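Local coordinates for AAD(2''),Gentamicin 2''-nucleotidyltransferase,Gentamicin resistance protein (Pseudomonas aeruginosa, PDB 5CFS) that adenylates the 2''-hydroxyl group of aminoglycosides such as gentamicin, kanamycin and tobramycin, conferring bacterial resistance to these antibiotics, at residues Ile136-Phe141 against Ala177-Arg182. Numbering follows the deposited sequence.
Sequences IIWDYF and AAFRSR. With APC (diphosphomethylphosphonic acid adenosyl ester), chain E; TOY (tobramycin), chain D.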
loop_
_atom_site.group_PDB
_atom_site.type_symbol
_atom_site.label_atom_id
_atom_site.label_comp_id
_atom_site.label_asym_id
_atom_site.label_seq_id
_atom_site.Cartn_x
_atom_site.Cartn_y
_atom_site.Cartn_z
ATOM N N ILE A 136 -2.693 -1.514 6.474
ATOM C CA ILE A 136 -3.728 -1.633 5.460
ATOM C C ILE A 136 -5.077 -1.286 6.058
ATOM O O ILE A 136 -5.839 -0.537 5.479
ATOM C CB ILE A 136 -3.774 -3.048 4.872
ATOM C CG1 ILE A 136 -2.495 -3.318 4.077
ATOM C CG2 ILE A 136 -4.987 -3.225 3.959
ATOM C CD1 ILE A 136 -2.279 -4.783 3.750
ATOM N N ILE A 137 -5.357 -1.829 7.237
ATOM C CA ILE A 137 -6.651 -1.630 7.875
ATOM C C ILE A 137 -6.790 -0.199 8.401
ATOM O O ILE A 137 -7.856 0.396 8.326
ATOM C CB ILE A 137 -6.844 -2.642 9.010
ATOM C CG1 ILE A 137 -6.963 -4.054 8.417
ATOM C CG2 ILE A 137 -8.079 -2.306 9.830
ATOM C CD1 ILE A 137 -6.814 -5.163 9.425
ATOM N N TRP A 138 -5.693 0.342 8.919
ATOM C CA TRP A 138 -5.637 1.717 9.421
ATOM C C TRP A 138 -6.196 2.711 8.404
ATOM O O TRP A 138 -6.940 3.624 8.751
ATOM C CB TRP A 138 -4.189 2.053 9.772
ATOM C CG TRP A 138 -3.947 3.302 10.554
ATOM C CD1 TRP A 138 -3.463 4.493 10.077
ATOM C CD2 TRP A 138 -4.116 3.475 11.964
ATOM N NE1 TRP A 138 -3.341 5.397 11.104
ATOM C CE2 TRP A 138 -3.733 4.796 12.273
ATOM C CE3 TRP A 138 -4.562 2.643 12.998
ATOM C CZ2 TRP A 138 -3.775 5.299 13.572
ATOM C CZ3 TRP A 138 -4.604 3.153 14.286
ATOM C CH2 TRP A 138 -4.214 4.466 14.559
ATOM N N ASP A 139 -5.870 2.525 7.130
ATOM C CA ASP A 139 -6.346 3.469 6.125
ATOM C C ASP A 139 -7.858 3.411 5.939
ATOM O O ASP A 139 -8.456 4.409 5.554
ATOM C CB ASP A 139 -5.627 3.251 4.788
ATOM C CG ASP A 139 -4.331 4.039 4.688
ATOM O OD1 ASP A 139 -4.111 4.929 5.540
ATOM O OD2 ASP A 139 -3.542 3.782 3.750
ATOM N N TYR A 140 -8.482 2.274 6.238
ATOM C CA TYR A 140 -9.937 2.196 6.197
ATOM C C TYR A 140 -10.555 3.031 7.307
ATOM O O TYR A 140 -11.671 3.517 7.162
ATOM C CB TYR A 140 -10.429 0.751 6.312
ATOM C CG TYR A 140 -10.244 -0.049 5.046
ATOM C CD1 TYR A 140 -11.168 0.014 4.016
ATOM C CD2 TYR A 140 -9.143 -0.866 4.886
ATOM C CE1 TYR A 140 -10.986 -0.715 2.852
ATOM C CE2 TYR A 140 -8.958 -1.598 3.736
ATOM C CZ TYR A 140 -9.877 -1.526 2.730
ATOM O OH TYR A 140 -9.644 -2.270 1.598
ATOM N N PHE A 141 -9.844 3.192 8.421
ATOM C CA PHE A 141 -10.376 3.993 9.515
ATOM C C PHE A 141 -10.463 5.461 9.113
ATOM O O PHE A 141 -11.438 6.132 9.439
ATOM C CB PHE A 141 -9.522 3.846 10.786
ATOM C CG PHE A 141 -9.443 2.441 11.326
ATOM C CD1 PHE A 141 -10.441 1.504 11.071
ATOM C CD2 PHE A 141 -8.367 2.061 12.110
ATOM C CE1 PHE A 141 -10.357 0.225 11.584
ATOM C CE2 PHE A 141 -8.282 0.775 12.627
ATOM C CZ PHE A 141 -9.278 -0.140 12.360
ATOM N N ALA A 177 -10.129 1.118 18.210
ATOM C CA ALA A 177 -10.167 1.877 19.450
ATOM C C ALA A 177 -8.937 2.769 19.587
ATOM O O ALA A 177 -9.036 3.901 20.051
ATOM C CB ALA A 177 -10.279 0.944 20.644
ATOM N N ALA A 178 -7.781 2.267 19.168
ATOM C CA ALA A 178 -6.556 3.059 19.214
ATOM C C ALA A 178 -6.651 4.241 18.262
ATOM O O ALA A 178 -6.229 5.346 18.590
ATOM C CB ALA A 178 -5.350 2.196 18.876
ATOM N N PHE A 179 -7.196 4.002 17.073
ATOM C CA PHE A 179 -7.421 5.070 16.096
ATOM C C PHE A 179 -8.339 6.143 16.673
ATOM O O PHE A 179 -8.036 7.337 16.604
ATOM C CB PHE A 179 -8.020 4.492 14.807
ATOM C CG PHE A 179 -8.222 5.502 13.724
ATOM C CD1 PHE A 179 -7.249 5.713 12.765
ATOM C CD2 PHE A 179 -9.391 6.240 13.655
ATOM C CE1 PHE A 179 -7.438 6.636 11.759
ATOM C CE2 PHE A 179 -9.576 7.173 12.659
ATOM C CZ PHE A 179 -8.599 7.371 11.713
ATOM N N ARG A 180 -9.463 5.714 17.246
ATOM C CA ARG A 180 -10.397 6.657 17.855
ATOM C C ARG A 180 -9.710 7.492 18.931
ATOM O O ARG A 180 -9.958 8.688 19.040
ATOM C CB ARG A 180 -11.603 5.932 18.460
ATOM C CG ARG A 180 -12.646 5.472 17.458
ATOM C CD ARG A 180 -13.962 5.131 18.174
ATOM N NE ARG A 180 -13.798 4.036 19.134
ATOM C CZ ARG A 180 -13.935 2.742 18.854
ATOM N NH1 ARG A 180 -14.254 2.331 17.630
ATOM N NH2 ARG A 180 -13.756 1.840 19.813
ATOM N N SER A 181 -8.850 6.861 19.724
ATOM C CA SER A 181 -8.159 7.554 20.807
ATOM C C SER A 181 -7.170 8.572 20.265
ATOM O O SER A 181 -7.047 9.688 20.795
ATOM C CB SER A 181 -7.435 6.551 21.707
ATOM O OG SER A 181 -6.789 7.216 22.779
ATOM N N ARG A 182 -6.462 8.188 19.208
ATOM C CA ARG A 182 -5.463 9.054 18.602
ATOM C C ARG A 182 -6.114 10.323 18.083
ATOM O O ARG A 182 -5.590 11.419 18.277
ATOM C CB ARG A 182 -4.738 8.323 17.463
ATOM C CG ARG A 182 -3.780 9.194 16.653
ATOM C CD ARG A 182 -2.346 9.063 17.124
ATOM N NE ARG A 182 -1.809 7.739 16.833
ATOM C CZ ARG A 182 -1.289 7.364 15.665
ATOM N NH1 ARG A 182 -0.842 6.127 15.522
ATOM N NH2 ARG A 182 -1.216 8.207 14.640
HETATM P PG APC E . -7.974 -1.328 -5.840
HETATM O O1G APC E . -9.066 -1.536 -6.821
HETATM O O2G APC E . -7.254 0.016 -6.022
HETATM O O3G APC E . -6.936 -2.385 -5.795
HETATM P PB APC E . -8.117 -0.469 -3.113
HETATM O O1B APC E . -8.435 -1.179 -1.817
HETATM O O2B APC E . -6.574 -0.293 -3.212
HETATM O O3B APC E . -8.567 -1.334 -4.357
HETATM P PA APC E . -8.011 2.648 -3.231
HETATM O O1A APC E . -8.676 3.854 -3.856
HETATM O O2A APC E . -6.657 2.486 -3.988
HETATM C C3A APC E . -8.928 1.110 -3.406
HETATM O "O5'" APC E . -7.668 2.895 -1.715
HETATM C "C5'" APC E . -7.506 1.848 -0.740
HETATM C "C4'" APC E . -7.416 2.467 0.634
HETATM O "O4'" APC E . -7.639 3.897 0.553
HETATM C "C3'" APC E . -8.448 1.952 1.631
HETATM O "O3'" APC E . -7.947 2.040 2.957
HETATM C "C2'" APC E . -9.590 2.942 1.440
HETATM O "O2'" APC E . -10.438 2.998 2.578
HETATM C "C1'" APC E . -8.791 4.234 1.303
HETATM N N9 APC E . -9.514 5.306 0.627
HETATM C C8 APC E . -10.190 5.234 -0.562
HETATM N N7 APC E . -10.816 6.339 -0.892
HETATM C C5 APC E . -10.529 7.201 0.158
HETATM C C6 APC E . -10.928 8.522 0.433
HETATM N N6 APC E . -11.691 9.257 -0.381
HETATM N N1 APC E . -10.497 9.077 1.589
HETATM C C2 APC E . -9.714 8.356 2.396
HETATM N N3 APC E . -9.267 7.108 2.237
HETATM C C4 APC E . -9.721 6.579 1.096
HETATM C C11 TOY D . -4.330 8.150 4.713
HETATM O O11 TOY D . -3.957 8.313 3.367
HETATM C C21 TOY D . -5.278 9.292 5.065
HETATM N N21 TOY D . -6.421 9.326 4.139
HETATM C C31 TOY D . -4.481 10.592 5.039
HETATM C C41 TOY D . -3.277 10.532 5.963
HETATM O O41 TOY D . -2.509 11.730 5.850
HETATM C C51 TOY D . -2.406 9.342 5.588
HETATM O O51 TOY D . -3.184 8.129 5.549
HETATM C C61 TOY D . -1.292 9.140 6.593
HETATM N N61 TOY D . -0.461 7.964 6.348
HETATM C C12 TOY D . -3.227 6.231 -0.129
HETATM N N12 TOY D . -3.109 5.270 -1.237
HETATM C C22 TOY D . -2.564 5.685 1.131
HETATM C C32 TOY D . -2.615 6.725 2.254
HETATM N N32 TOY D . -2.049 6.153 3.484
HETATM C C42 TOY D . -4.055 7.159 2.517
HETATM C C52 TOY D . -4.784 7.610 1.261
HETATM O O52 TOY D . -6.154 7.826 1.587
HETATM C C62 TOY D . -4.684 6.533 0.195
HETATM O O62 TOY D . -5.334 7.027 -0.985
HETATM C C13 TOY D . -6.702 6.747 -1.086
HETATM C C23 TOY D . -6.915 5.900 -2.333
HETATM O O23 TOY D . -6.093 4.741 -2.265
HETATM C C33 TOY D . -6.560 6.707 -3.580
HETATM N N33 TOY D . -6.767 5.905 -4.797
HETATM C C43 TOY D . -7.423 7.963 -3.585
HETATM O O43 TOY D . -7.102 8.743 -4.729
HETATM C C53 TOY D . -7.117 8.749 -2.313
HETATM O O53 TOY D . -7.439 7.953 -1.160
HETATM C C63 TOY D . -7.919 10.018 -2.190
HETATM O O63 TOY D . -7.646 10.674 -0.958
#
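Phe-179 reaches from helix 169-183 into the angle between Trp-138 and Phe-141, three residues apart on helix 133-146. With its CG anti to the backbone N (chi1 -177°), its side chain runs past that of Phe-141 in the opposite direction, which puts CB of Phe-141 almost over the centre of one ring face, 3.4 Å from the Phe-179 centroid, as a CH-pi donor. The Phe-141 ring itself turns an edge toward that face in an offset edge-to-face pair. Phe-179 in turn presents its own edge to a face of Trp-138: CD1 of Phe-179 lies 3.6 Å from CZ2 of Trp-138, with the planes at 75°. A flat, wholly apolar ring suits this place because face and edge are both used. Tyr-142 adds another ring to the cluster.

Tryptophan is long enough to bridge the helices, whose axes come within 10.6 Å at their closest and cross at -51°. The benzene end of its indole also meets Arg-182, whose bent chain sets a guanidinium face over CZ2 of Trp-138, near the rim and with the planes tilted, so the two do not stack flat; NH1 of Arg-182 is 3.6 Å from CZ2 of Trp-138, while NH2 forms a salt bridge with Glu-109.

Helix 133-146 also carries Asp-139, which binds tobramycin N32 (OD2 to N32, 2.8 Å), and Tyr-140, whose ring has O3' of the ATP analogue's ribose over one face. With no hydrogen bond between the two segments, ring packing and the Arg-182 contact join the C-terminal helix to this ligand-binding one, an attachment that rests on close fit and exclusion of water.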